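Long-range contacts in exosome complex component Rrp42 (Pyrococcus abyssi, PDB 2PO1), which probably serves as a non-catalytic subunit of the archaeal exosome, helping to shape the active site of its partner Rrp41 in RNA degradation: residues I195-F201 against I224-E230; V55-T60 against D149-A155; P78-M83 against L123-V129. All coordinates share one frame; numbering follows the deposited sequence. Where two conformers were deposited one is given.

Contact 1 (I195-F201 against I224-E230)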
ATOM      1  N   ILE C 195      -0.529  34.944  12.266  1.00 28.06           N
ATOM      2  CA  ILE C 195       0.607  34.121  12.661  1.00 26.41           C
ATOM      3  C   ILE C 195       0.284  33.178  13.824  1.00 25.89           C
ATOM      4  O   ILE C 195       0.769  33.382  14.916  1.00 26.42           O
ATOM      5  CB  ILE C 195       1.909  34.951  12.925  1.00 27.04           C
ATOM      6  CG1 ILE C 195       2.248  35.772  11.711  1.00 25.29           C
ATOM      7  CG2 ILE C 195       3.123  34.022  13.229  1.00 24.20           C
ATOM      8  CD1 ILE C 195       3.015  37.014  12.061  1.00 29.50           C
ATOM      9  N   PRO C 196      -0.501  32.120  13.563  1.00 24.62           N
ATOM     10  CA  PRO C 196      -0.835  31.164  14.596  1.00 24.23           C
ATOM     11  C   PRO C 196       0.413  30.407  15.022  1.00 23.54           C
ATOM     12  O   PRO C 196       1.253  30.058  14.177  1.00 24.03           O
ATOM     13  CB  PRO C 196      -1.810  30.216  13.881  1.00 23.29           C
ATOM     14  CG  PRO C 196      -1.406  30.285  12.458  1.00 23.21           C
ATOM     15  CD  PRO C 196      -1.081  31.719  12.265  1.00 24.00           C
ATOM     16  N   VAL C 197       0.528  30.188  16.331  1.00 23.67           N
ATOM     17  CA  VAL C 197       1.696  29.579  16.951  1.00 22.76           C
ATOM     18  C   VAL C 197       1.114  28.563  17.907  1.00 21.58           C
ATOM     19  O   VAL C 197       0.275  28.924  18.728  1.00 23.13           O
ATOM     20  CB  VAL C 197       2.522  30.661  17.715  1.00 23.49           C
ATOM     21  CG1 VAL C 197       3.541  30.024  18.622  1.00 24.27           C
ATOM     22  CG2 VAL C 197       3.230  31.569  16.731  1.00 23.90           C
ATOM     23  N   PRO C 198       1.482  27.267  17.763  1.00 20.19           N
ATOM     24  CA  PRO C 198       0.944  26.378  18.801  1.00 19.87           C
ATOM     25  C   PRO C 198       1.805  26.516  20.018  1.00 20.59           C
ATOM     26  O   PRO C 198       3.049  26.641  19.907  1.00 20.51           O
ATOM     27  CB  PRO C 198       1.096  24.963  18.226  1.00 16.72           C
ATOM     28  CG  PRO C 198       1.715  25.111  16.888  1.00 18.67           C
ATOM     29  CD  PRO C 198       2.310  26.524  16.789  1.00 19.09           C
ATOM     30  N   VAL C 199       1.157  26.554  21.176  1.00 19.89           N
ATOM     31  CA  VAL C 199       1.922  26.401  22.381  1.00 19.79           C
ATOM     32  C   VAL C 199       1.450  25.146  23.081  1.00 19.05           C
ATOM     33  O   VAL C 199       0.265  24.950  23.217  1.00 22.27           O
ATOM     34  CB  VAL C 199       1.767  27.651  23.238  1.00 20.65           C
ATOM     35  CG1 VAL C 199       2.369  27.416  24.565  1.00 21.23           C
ATOM     36  CG2 VAL C 199       2.427  28.868  22.495  1.00 17.31           C
ATOM     37  N   THR C 200       2.370  24.305  23.532  1.00 18.81           N
ATOM     38  CA  THR C 200       2.025  22.976  23.997  1.00 18.14           C
ATOM     39  C   THR C 200       2.513  22.767  25.406  1.00 19.10           C
ATOM     40  O   THR C 200       3.587  23.178  25.742  1.00 18.72           O
ATOM     41  CB  THR C 200       2.611  21.928  23.050  1.00 18.74           C
ATOM     42  OG1 THR C 200       1.862  21.946  21.832  1.00 16.57           O
ATOM     43  CG2 THR C 200       2.549  20.603  23.652  1.00 14.27           C
ATOM     44  N   PHE C 201       1.654  22.208  26.250  1.00 20.24           N
ATOM     45  CA  PHE C 201       1.975  21.928  27.656  1.00 21.09           C
ATOM     46  C   PHE C 201       1.933  20.434  27.895  1.00 21.37           C
ATOM     47  O   PHE C 201       1.061  19.752  27.352  1.00 23.52           O
ATOM     48  CB  PHE C 201       0.951  22.603  28.601  1.00 20.73           C
ATOM     49  CG  PHE C 201       0.822  24.084  28.377  1.00 22.49           C
ATOM     50  CD1 PHE C 201       0.137  24.582  27.257  1.00 23.73           C
ATOM     51  CD2 PHE C 201       1.414  24.978  29.257  1.00 24.24           C
ATOM     52  CE1 PHE C 201       0.064  25.961  27.023  1.00 22.81           C
ATOM     53  CE2 PHE C 201       1.330  26.362  29.025  1.00 25.69           C
ATOM     54  CZ  PHE C 201       0.669  26.842  27.906  1.00 21.10           C
ATOM     55  N   ILE C 224      -1.466  19.180  26.007  1.00 19.27           N
ATOM     56  CA  ILE C 224      -2.503  19.980  25.394  1.00 20.45           C
ATOM     57  C   ILE C 224      -1.817  21.046  24.611  1.00 20.81           C
ATOM     58  O   ILE C 224      -0.819  21.615  25.059  1.00 20.53           O
ATOM     59  CB  ILE C 224      -3.540  20.618  26.461  1.00 21.06           C
ATOM     60  CG1 ILE C 224      -4.716  21.271  25.713  1.00 22.55           C
ATOM     61  CG2 ILE C 224      -2.848  21.595  27.372  1.00 22.24           C
ATOM     62  CD1 ILE C 224      -5.927  21.575  26.569  1.00 23.58           C
ATOM     63  N   THR C 225      -2.317  21.259  23.398  1.00 20.59           N
ATOM     64  CA  THR C 225      -1.756  22.270  22.523  1.00 20.93           C
ATOM     65  C   THR C 225      -2.841  23.272  22.273  1.00 20.32           C
ATOM     66  O   THR C 225      -3.978  22.885  21.997  1.00 19.56           O
ATOM     67  CB  THR C 225      -1.337  21.666  21.185  1.00 20.37           C
ATOM     68  OG1 THR C 225      -0.177  20.844  21.369  1.00 19.22           O
ATOM     69  CG2 THR C 225      -1.046  22.764  20.199  1.00 21.97           C
ATOM     70  N   ILE C 226      -2.498  24.544  22.495  1.00 21.03           N
ATOM     71  CA  ILE C 226      -3.338  25.697  22.181  1.00 22.25           C
ATOM     72  C   ILE C 226      -2.650  26.528  21.115  1.00 20.54           C
ATOM     73  O   ILE C 226      -1.552  27.027  21.336  1.00 20.63           O
ATOM     74  CB  ILE C 226      -3.492  26.674  23.423  1.00 23.95           C
ATOM     75  CG1 ILE C 226      -3.724  25.897  24.733  1.00 25.38           C
ATOM     76  CG2 ILE C 226      -4.554  27.688  23.151  1.00 25.92           C
ATOM     77  CD1 ILE C 226      -5.017  25.049  24.697  1.00 27.53           C
ATOM     78  N   THR C 227      -3.310  26.722  19.986  1.00 20.44           N
ATOM     79  CA  THR C 227      -2.774  27.515  18.924  1.00 21.26           C
ATOM     80  C   THR C 227      -3.543  28.805  18.788  1.00 21.84           C
ATOM     81  O   THR C 227      -4.766  28.791  18.658  1.00 22.86           O
ATOM     82  CB  THR C 227      -2.907  26.744  17.588  1.00 20.39           C
ATOM     83  OG1 THR C 227      -2.246  25.505  17.725  1.00 18.55           O
ATOM     84  CG2 THR C 227      -2.314  27.548  16.432  1.00 20.48           C
ATOM     85  N   THR C 228      -2.834  29.924  18.839  1.00 22.89           N
ATOM     86  CA  THR C 228      -3.466  31.207  18.893  1.00 24.52           C
ATOM     87  C   THR C 228      -2.771  32.134  17.914  1.00 25.62           C
ATOM     88  O   THR C 228      -1.588  31.939  17.625  1.00 24.07           O
ATOM     89  CB  THR C 228      -3.409  31.815  20.309  1.00 26.35           C
ATOM     90  OG1 THR C 228      -2.049  32.002  20.672  1.00 23.03           O
ATOM     91  CG2 THR C 228      -4.055  30.879  21.297  1.00 26.69           C
ATOM     92  N   ASP C 229      -3.497  33.149  17.431  1.00 25.41           N
ATOM     93  CA  ASP C 229      -2.882  34.178  16.566  1.00 27.04           C
ATOM     94  C   ASP C 229      -2.769  35.528  17.260  1.00 28.66           C
ATOM     95  O   ASP C 229      -3.185  35.652  18.419  1.00 29.98           O
ATOM     96  CB  ASP C 229      -3.612  34.321  15.217  1.00 26.55           C
ATOM     97  CG  ASP C 229      -5.046  34.742  15.365  1.00 29.23           C
ATOM     98  OD1 ASP C 229      -5.829  34.347  14.474  1.00 33.54           O
ATOM     99  OD2 ASP C 229      -5.426  35.471  16.330  1.00 30.42           O
ATOM    100  N   GLU C 230      -2.242  36.520  16.532  1.00 30.00           N
ATOM    101  CA  GLU C 230      -2.000  37.895  17.023  1.00 32.73           C
ATOM    102  C   GLU C 230      -3.280  38.551  17.464  1.00 34.10           C
ATOM    103  O   GLU C 230      -3.242  39.626  18.040  1.00 36.79           O
ATOM    104  CB  GLU C 230      -1.615  38.840  15.877  1.00 34.29           C
ATOM    105  CG  GLU C 230      -0.508  38.482  14.993  1.00 34.81           C
ATOM    106  CD  GLU C 230      -0.959  37.582  13.858  1.00 32.54           C
ATOM    107  OE1 GLU C 230      -1.192  36.417  14.128  1.00 29.24           O
ATOM    108  OE2 GLU C 230      -1.052  38.032  12.715  1.00 34.40           O
TER
HETATM  109  O   HOH W   1      -0.706  29.615  21.170  1.00 22.55           O

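Contact 2 (V55-T60 against D149-A155)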
ATOM      1  N   VAL C  55      13.454  25.236  12.356  1.00 18.74           N
ATOM      2  CA  VAL C  55      13.179  25.602  13.745  1.00 19.21           C
ATOM      3  C   VAL C  55      13.827  24.628  14.707  1.00 20.37           C
ATOM      4  O   VAL C  55      13.776  23.449  14.487  1.00 19.69           O
ATOM      5  CB  VAL C  55      11.678  25.742  14.016  1.00 18.50           C
ATOM      6  CG1 VAL C  55      11.397  25.982  15.480  1.00 18.88           C
ATOM      7  CG2 VAL C  55      11.161  26.958  13.231  1.00 17.00           C
ATOM      8  N   LYS C  56      14.502  25.154  15.734  1.00 20.27           N
ATOM      9  CA  LYS C  56      15.071  24.347  16.809  1.00 20.63           C
ATOM     10  C   LYS C  56      14.438  24.809  18.089  1.00 21.47           C
ATOM     11  O   LYS C  56      14.501  26.008  18.383  1.00 21.31           O
ATOM     12  CB  LYS C  56      16.593  24.542  16.871  1.00 21.16           C
ATOM     13  CG  LYS C  56      17.268  24.233  15.537  1.00 21.26           C
ATOM     14  CD  LYS C  56      18.795  24.210  15.660  1.00 25.06           C
ATOM     15  CE  LYS C  56      19.426  24.410  14.291  1.00 28.58           C
ATOM     16  NZ  LYS C  56      20.873  24.859  14.381  1.00 36.62           N
ATOM     17  N   LEU C  57      13.797  23.871  18.799  1.00 21.17           N
ATOM     18  CA  LEU C  57      13.349  24.075  20.168  1.00 22.55           C
ATOM     19  C   LEU C  57      14.320  23.229  20.982  1.00 22.26           C
ATOM     20  O   LEU C  57      14.210  22.010  20.985  1.00 22.92           O
ATOM     21  CB  LEU C  57      11.931  23.538  20.340  1.00 22.43           C
ATOM     22  CG  LEU C  57      10.804  24.539  20.322  1.00 25.23           C
ATOM     23  CD1 LEU C  57      10.910  25.681  19.245  1.00 29.46           C
ATOM     24  CD2 LEU C  57       9.435  23.873  20.335  1.00 20.46           C
ATOM     25  N   GLY C  58      15.339  23.878  21.557  1.00 21.64           N
ATOM     26  CA  GLY C  58      16.458  23.173  22.153  1.00 23.36           C
ATOM     27  C   GLY C  58      16.961  22.326  21.008  1.00 24.33           C
ATOM     28  O   GLY C  58      17.240  22.860  19.926  1.00 24.28           O
ATOM     29  N   SER C  59      16.971  21.014  21.235  1.00 23.12           N
ATOM     30  CA  SER C  59      17.587  20.095  20.320  1.00 24.47           C
ATOM     31  C   SER C  59      16.571  19.518  19.362  1.00 21.97           C
ATOM     32  O   SER C  59      16.941  18.797  18.471  1.00 21.71           O
ATOM     33  CB  SER C  59      18.245  18.961  21.095  1.00 24.92           C
ATOM     34  OG  SER C  59      19.471  19.382  21.672  1.00 28.94           O
ATOM     35  N   THR C  60      15.285  19.779  19.576  1.00 21.02           N
ATOM     36  CA  THR C  60      14.287  19.397  18.598  1.00 19.77           C
ATOM     37  C   THR C  60      14.513  20.260  17.362  1.00 20.35           C
ATOM     38  O   THR C  60      14.594  21.481  17.444  1.00 18.60           O
ATOM     39  CB  THR C  60      12.843  19.649  19.120  1.00 19.97           C
ATOM     40  OG1 THR C  60      12.488  18.612  20.034  1.00 20.74           O
ATOM     41  CG2 THR C  60      11.855  19.652  17.981  1.00 16.63           C
ATOM     42  N   ASP C 149      13.396  15.932  19.948  1.00 18.45           N
ATOM     43  CA  ASP C 149      13.777  15.992  21.333  1.00 18.81           C
ATOM     44  C   ASP C 149      12.647  16.627  22.093  1.00 18.89           C
ATOM     45  O   ASP C 149      12.888  17.385  23.026  1.00 19.98           O
ATOM     46  CB  ASP C 149      15.022  16.817  21.562  1.00 19.03           C
ATOM     47  CG  ASP C 149      15.701  16.457  22.886  1.00 24.53           C
ATOM     48  OD1 ASP C 149      16.387  17.311  23.493  1.00 24.92           O
ATOM     49  OD2 ASP C 149      15.569  15.270  23.304  1.00 25.20           O
ATOM     50  N   GLY C 150      11.450  16.405  21.614  1.00 17.94           N
ATOM     51  CA  GLY C 150      10.263  16.798  22.343  1.00 17.00           C
ATOM     52  C   GLY C 150       9.620  18.005  21.738  1.00 16.69           C
ATOM     53  O   GLY C 150      10.278  18.857  21.120  1.00 16.74           O
ATOM     54  N   ASN C 151       8.319  18.149  21.997  1.00 16.29           N
ATOM     55  CA  ASN C 151       7.559  19.245  21.446  1.00 15.18           C
ATOM     56  C   ASN C 151       7.615  19.433  19.931  1.00 15.25           C
ATOM     57  O   ASN C 151       7.810  20.522  19.448  1.00 17.43           O
ATOM     58  CB  ASN C 151       7.782  20.556  22.261  1.00 17.48           C
ATOM     59  CG  ASN C 151       6.653  21.518  22.081  1.00 17.08           C
ATOM     60  OD1 ASN C 151       5.602  21.131  21.566  1.00 17.14           O
ATOM     61  ND2 ASN C 151       6.819  22.777  22.555  1.00 15.19           N
ATOM     62  N   LEU C 152       7.381  18.348  19.151  1.00 16.01           N
ATOM     63  CA  LEU C 152       7.274  18.480  17.748  1.00 14.93           C
ATOM     64  C   LEU C 152       6.146  19.426  17.363  1.00 16.18           C
ATOM     65  O   LEU C 152       6.262  20.177  16.428  1.00 17.17           O
ATOM     66  CB  LEU C 152       7.022  17.083  17.123  1.00 15.31           C
ATOM     67  CG  LEU C 152       8.114  16.046  17.357  1.00 14.29           C
ATOM     68  CD1 LEU C 152       7.738  14.722  16.699  1.00 17.05           C
ATOM     69  CD2 LEU C 152       9.439  16.627  16.825  1.00 16.20           C
ATOM     70  N   MET C 153       5.009  19.369  18.054  1.00 16.56           N
ATOM     71  CA  MET C 153       3.891  20.150  17.646  1.00 16.01           C
ATOM     72  C   MET C 153       4.246  21.625  17.528  1.00 16.62           C
ATOM     73  O   MET C 153       4.015  22.258  16.494  1.00 15.79           O
ATOM     74  CB  MET C 153       2.759  19.942  18.639  1.00 17.56           C
ATOM     75  CG  MET C 153       1.577  20.753  18.256  1.00 19.76           C
ATOM     76  SD  MET C 153       0.644  19.898  17.039  1.00 22.16           S
ATOM     77  CE  MET C 153      -0.031  18.531  18.012  1.00 22.47           C
ATOM     78  N   ASP C 154       4.873  22.187  18.541  1.00 16.67           N
ATOM     79  CA  ASP C 154       5.145  23.619  18.476  1.00 19.26           C
ATOM     80  C   ASP C 154       6.242  23.886  17.491  1.00 19.02           C
ATOM     81  O   ASP C 154       6.204  24.838  16.741  1.00 18.53           O
ATOM     82  CB  ASP C 154       5.549  24.180  19.820  1.00 19.10           C
ATOM     83  CG  ASP C 154       4.465  24.054  20.857  1.00 22.47           C
ATOM     84  OD1 ASP C 154       3.465  23.426  20.547  1.00 20.56           O
ATOM     85  OD2 ASP C 154       4.602  24.596  22.001  1.00 17.63           O
ATOM     86  N   ALA C 155       7.242  23.039  17.498  1.00 19.48           N
ATOM     87  CA  ALA C 155       8.371  23.246  16.585  1.00 18.83           C
ATOM     88  C   ALA C 155       7.843  23.198  15.157  1.00 17.88           C
ATOM     89  O   ALA C 155       8.232  24.017  14.353  1.00 18.26           O
ATOM     90  CB  ALA C 155       9.416  22.188  16.814  1.00 18.49           C
TER
HETATM   91  O   HOH W   2      16.053  19.739  23.594  1.00 24.98           O

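Contact 3 (P78-M83 against L123-V129)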
ATOM      1  N   PRO C  78     -14.290  26.298  -5.377  1.00 45.31           N
ATOM      2  CA  PRO C  78     -13.630  26.754  -6.586  1.00 44.03           C
ATOM      3  C   PRO C  78     -13.001  28.134  -6.337  1.00 42.08           C
ATOM      4  O   PRO C  78     -12.225  28.627  -7.145  1.00 41.59           O
ATOM      5  CB  PRO C  78     -14.779  26.830  -7.588  1.00 46.64           C
ATOM      6  CG  PRO C  78     -15.967  27.137  -6.777  1.00 47.94           C
ATOM      7  CD  PRO C  78     -15.753  26.469  -5.455  1.00 46.95           C
ATOM      8  N   ASN C  79     -13.314  28.697  -5.171  1.00 40.18           N
ATOM      9  CA  ASN C  79     -12.804  30.025  -4.845  0.50 39.45           C
ATOM     10  C   ASN C  79     -11.706  30.032  -3.810  1.00 38.01           C
ATOM     11  O   ASN C  79     -11.368  31.060  -3.239  1.00 37.94           O
ATOM     12  CB  ASN C  79     -13.942  30.941  -4.436  0.50 40.84           C
ATOM     13  CG  ASN C  79     -14.779  31.328  -5.600  0.50 39.71           C
ATOM     14  OD1 ASN C  79     -14.272  31.887  -6.562  0.50 36.37           O
ATOM     15  ND2 ASN C  79     -16.055  30.995  -5.549  0.50 40.47           N
ATOM     16  N   MET C  80     -11.086  28.886  -3.627  1.00 36.79           N
ATOM     17  CA  MET C  80     -10.028  28.772  -2.645  1.00 35.39           C
ATOM     18  C   MET C  80      -8.844  28.060  -3.216  1.00 31.19           C
ATOM     19  O   MET C  80      -8.979  27.086  -3.934  1.00 30.08           O
ATOM     20  CB  MET C  80     -10.555  28.053  -1.427  1.00 34.51           C
ATOM     21  CG  MET C  80     -11.336  28.952  -0.485  1.00 38.42           C
ATOM     22  SD  MET C  80     -12.339  27.865   0.569  1.00 43.18           S
ATOM     23  CE  MET C  80     -11.182  26.798   1.393  1.00 40.99           C
ATOM     24  N   GLY C  81      -7.671  28.595  -2.942  1.00 28.47           N
ATOM     25  CA  GLY C  81      -6.474  27.876  -3.245  1.00 26.90           C
ATOM     26  C   GLY C  81      -6.381  26.654  -2.344  1.00 24.84           C
ATOM     27  O   GLY C  81      -7.286  26.361  -1.545  1.00 25.46           O
ATOM     28  N   VAL C  82      -5.303  25.914  -2.495  1.00 24.07           N
ATOM     29  CA  VAL C  82      -5.194  24.633  -1.828  1.00 22.13           C
ATOM     30  C   VAL C  82      -4.034  24.676  -0.868  1.00 21.75           C
ATOM     31  O   VAL C  82      -2.920  25.191  -1.174  1.00 20.57           O
ATOM     32  CB  VAL C  82      -5.108  23.396  -2.841  1.00 22.57           C
ATOM     33  CG1 VAL C  82      -4.726  22.096  -2.098  1.00 21.79           C
ATOM     34  CG2 VAL C  82      -6.401  23.201  -3.567  1.00 23.28           C
ATOM     35  N   MET C  83      -4.281  24.147   0.327  1.00 19.91           N
ATOM     36  CA  MET C  83      -3.179  23.974   1.227  1.00 20.59           C
ATOM     37  C   MET C  83      -3.217  22.575   1.793  1.00 19.90           C
ATOM     38  O   MET C  83      -4.274  22.043   2.247  1.00 20.78           O
ATOM     39  CB  MET C  83      -3.259  25.026   2.346  1.00 20.22           C
ATOM     40  CG  MET C  83      -2.088  24.988   3.318  1.00 20.54           C
ATOM     41  SD  MET C  83      -2.532  26.039   4.738  1.00 21.12           S
ATOM     42  CE  MET C  83      -3.074  24.826   5.937  1.00 23.34           C
ATOM     43  N   LEU C 123      -3.198  31.374   6.137  1.00 21.48           N
ATOM     44  CA  LEU C 123      -2.907  31.397   4.720  1.00 22.47           C
ATOM     45  C   LEU C 123      -4.249  31.645   4.133  1.00 23.67           C
ATOM     46  O   LEU C 123      -5.141  30.774   4.201  1.00 24.41           O
ATOM     47  CB  LEU C 123      -2.458  30.059   4.203  1.00 22.44           C
ATOM     48  CG  LEU C 123      -1.437  29.930   3.067  1.00 23.41           C
ATOM     49  CD1 LEU C 123      -1.659  28.636   2.326  1.00 22.76           C
ATOM     50  CD2 LEU C 123      -1.358  31.081   2.206  1.00 19.88           C
ATOM     51  N   ASN C 124      -4.421  32.815   3.538  1.00 23.89           N
ATOM     52  CA  ASN C 124      -5.711  33.124   2.996  1.00 25.09           C
ATOM     53  C   ASN C 124      -5.922  32.462   1.620  1.00 25.26           C
ATOM     54  O   ASN C 124      -5.448  32.968   0.606  1.00 26.70           O
ATOM     55  CB  ASN C 124      -5.844  34.622   2.911  1.00 27.08           C
ATOM     56  CG  ASN C 124      -7.224  35.033   2.689  1.00 27.43           C
ATOM     57  OD1 ASN C 124      -8.015  34.271   2.144  1.00 30.15           O
ATOM     58  ND2 ASN C 124      -7.567  36.217   3.155  1.00 28.23           N
ATOM     59  N   LEU C 125      -6.658  31.351   1.584  1.00 24.21           N
ATOM     60  CA  LEU C 125      -6.817  30.553   0.392  1.00 25.12           C
ATOM     61  C   LEU C 125      -7.613  31.244  -0.676  1.00 27.37           C
ATOM     62  O   LEU C 125      -7.555  30.876  -1.862  1.00 27.36           O
ATOM     63  CB  LEU C 125      -7.504  29.204   0.712  1.00 24.41           C
ATOM     64  CG  LEU C 125      -6.828  28.348   1.771  1.00 22.83           C
ATOM     65  CD1 LEU C 125      -7.554  27.047   1.916  1.00 25.14           C
ATOM     66  CD2 LEU C 125      -5.343  28.101   1.459  1.00 18.80           C
ATOM     67  N   GLU C 126      -8.388  32.227  -0.248  1.00 29.10           N
ATOM     68  CA  GLU C 126      -9.210  33.019  -1.158  1.00 32.27           C
ATOM     69  C   GLU C 126      -8.354  33.944  -2.008  1.00 32.33           C
ATOM     70  O   GLU C 126      -8.758  34.379  -3.070  1.00 36.43           O
ATOM     71  CB  GLU C 126     -10.217  33.801  -0.343  1.00 33.38           C
ATOM     72  CG  GLU C 126     -11.416  32.972   0.008  1.00 39.23           C
ATOM     73  CD  GLU C 126     -11.781  33.092   1.453  1.00 46.86           C
ATOM     74  OE1 GLU C 126     -12.705  33.891   1.782  1.00 49.98           O
ATOM     75  OE2 GLU C 126     -11.114  32.405   2.258  1.00 50.85           O
ATOM     76  N   LYS C 127      -7.159  34.229  -1.545  1.00 30.95           N
ATOM     77  CA  LYS C 127      -6.245  35.093  -2.244  1.00 31.23           C
ATOM     78  C   LYS C 127      -5.253  34.251  -3.031  1.00 30.47           C
ATOM     79  O   LYS C 127      -4.133  34.680  -3.318  1.00 31.69           O
ATOM     80  CB  LYS C 127      -5.545  36.011  -1.246  1.00 30.08           C
ATOM     81  CG  LYS C 127      -6.517  36.919  -0.540  1.00 31.52           C
ATOM     82  CD  LYS C 127      -5.841  37.970   0.311  1.00 30.37           C
ATOM     83  CE  LYS C 127      -6.873  39.021   0.820  1.00 33.15           C
ATOM     84  NZ  LYS C 127      -6.140  40.046   1.587  1.00 33.56           N
ATOM     85  N   MET C 128      -5.666  33.038  -3.376  1.00 29.82           N
ATOM     86  CA  MET C 128      -4.773  32.086  -4.037  1.00 28.93           C
ATOM     87  C   MET C 128      -5.459  31.511  -5.253  1.00 30.38           C
ATOM     88  O   MET C 128      -5.043  30.484  -5.805  1.00 30.55           O
ATOM     89  CB  MET C 128      -4.371  30.968  -3.065  1.00 27.64           C
ATOM     90  CG  MET C 128      -3.262  31.370  -2.165  1.00 21.84           C
ATOM     91  SD  MET C 128      -2.898  30.151  -0.918  1.00 26.35           S
ATOM     92  CE  MET C 128      -3.286  28.634  -1.756  1.00 19.03           C
ATOM     93  N   VAL C 129      -6.490  32.218  -5.697  1.00 31.34           N
ATOM     94  CA  VAL C 129      -7.256  31.825  -6.862  1.00 33.04           C
ATOM     95  C   VAL C 129      -6.730  32.543  -8.090  1.00 34.41           C
ATOM     96  O   VAL C 129      -6.461  33.739  -8.037  1.00 35.40           O
ATOM     97  CB  VAL C 129      -8.747  32.145  -6.675  1.00 33.79           C
ATOM     98  CG1 VAL C 129      -9.493  31.890  -7.939  1.00 34.59           C
ATOM     99  CG2 VAL C 129      -9.294  31.294  -5.564  1.00 33.15           C
TER
HETATM  100  O   HOH W   3     -11.400  33.547  -3.870  1.00 34.30           O

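Contact 1 (I195-F201 against I224-E230)
Strand residues Val197-Phe201 run antiparallel to Ile224-Thr228, with the short axes 4.4 Å apart at closest and their directions at 157°. These are the two inner strands of a four-stranded antiparallel sheet in the second exoribonuclease domain of this RNase PH family member. Val197, Val199 and Phe201 make the hydrogen-bonded pairs with Thr228, Ile226 and Ile224; the bond from Val199 N to Ile226 O is almost straight (176°, 2.8 Å), although the donor stands above the carbonyl plane. Pro198 falls in a non-hydrogen-bonded pair with Thr227, so its missing N-H costs the pairing nothing. On the face that Pro198 shares with Thr200, Thr225 and Thr227, Pro198 and Thr227 lie side by side, Pro198 CB 3.4 Å from Thr227 OG1. Thr225 has its OG1 opposite the carbonyl carbon (chi1 -71°), which sends the methyl CG2 to 3.6 Å from Pro198 CB and turns the hydroxyl to Thr200 OG1, a further partner of which is Asp154. The other face carries Phe201, Ile226 and Thr228 and is covered by helix 247-275, through Thr256, Ala257 and Ala261. Phe201 turns a ring edge to Ile224 O, which lies in the ring plane, CD1 3.8 Å away. A water sits over this face: it donates to Val197 O and to Ile226 O, 2.7 Å from each, and accepts from Thr228 OG1.

Contact 2 (V55-T60 against D149-A155)
Thr60 holds OG1 opposite its carbonyl carbon (chi1 -77°), which carries CG2 to 3.7 Å from Ala155 CB and faces the hydroxyl toward the Asp149-Gly150 backbone. Leu57 has an off-rotamer chi1 of -101° that lays its CD2 across the start of the helix: this one methyl lies 3.6 Å from Asn151 ND2 and 3.9 Å from Ala155 CB, and also meets Asp154 CB. The hydroxyl of Thr60 approaches Gly150 O and Asp149 N, but it is modelled too close to a neighbour for the details of those bonds to be trusted. Leu57 and Thr60 are the end residues of a type II' turn, a two-residue hairpin with Gly58 at positive phi, joining strands 51-57 and 60-71 of the first exoribonuclease domain; across from it, the loop after strand 135-147 enters helix 152-166, which packs on that sheet through Ala155 against Leu57 and Val55. Asn151 is the N-cap. Its OD1 accepts from Asp154 N at 3.3 Å, while ND2, with its partner in the amide plane, donates to Asp154 OD2 at 2.9 Å, coming from above the carboxylate. Both side chains have other partners, Asp211 for Asn151 and Tyr36 for Asp154. At the tip of the hairpin a water accepts from Ser59 N and donates to Asp149 OD1, the same oxygen that forms a salt bridge outside the two segments, with a basic side chain of another protein's chain.

Contact 3 (P78-M83 against L123-V129)
Gly81 N reaches Leu125 O in a practically straight line (179°), the sole direct hydrogen bond between the two segments, with the donor tilted 32° from the carbonyl plane; its modelled length of 2.5 Å is shorter than usual for a backbone bond, and the exact value is doubtful. It ties the lead-in to strand 82-89, an outermost strand of the mixed sheet in the first exoribonuclease domain, to the loop between helix 104-118 and strand 135-147. That loop turns through a short 3-10 segment, and Asn124 OD1 accepts from Glu126 N to make an Asx turn at its start. Glycine suits position 81, since a CB there would run into Met128 CB; the bent end of Met128 brings CE to 3.5 Å from Val82 N. Leu125 is the centre of the apolar contact. Its CG lies opposite the carbonyl carbon (chi1 -56°), and the two methyls then part: CD1 meets Met80 CE at 3.7 Å, CD2 meets Met83 CB at 3.8 Å, both of them near Gly81 O. With an alanine here the two branches would be gone, which would probably open a gap between Gly81 O and Met83 CB and leave the methyl of Met80 free to turn. At one end, in the conformer given for Asn79, Val129 CG2 lies close to Asn79 O. At the other, Met83 O accepts from Arg118 and makes a weak hydrogen bond to a sugar of the bound RNA, while the Met83 side chain crosses that of Leu123, Met83 SD 3.7 Å from Leu123 CD1.

Overall arrangement
Along the chain, contact 2 opens first and closes after both segments of contact 3 have passed; contact 1 follows. Contacts 2 and 3 reach the same mixed sheet of the first exoribonuclease domain, on opposite sides of the chain's centre, their centres about 29 Å apart. Contact 1, in the second domain, has its centre about 14 Å from that of contact 2 and about 23 Å from that of contact 3. Contacts 1 and 2 touch where Thr200 OG1 meets Asp154 OD1 at 2.5 Å, probably a hydrogen bond, so the start of helix 152-166 joins the two domains. Contact 3 alone comes within about 3 Å (nearest atoms) of the bound RNA, consistent with a non-catalytic subunit helping to handle RNA.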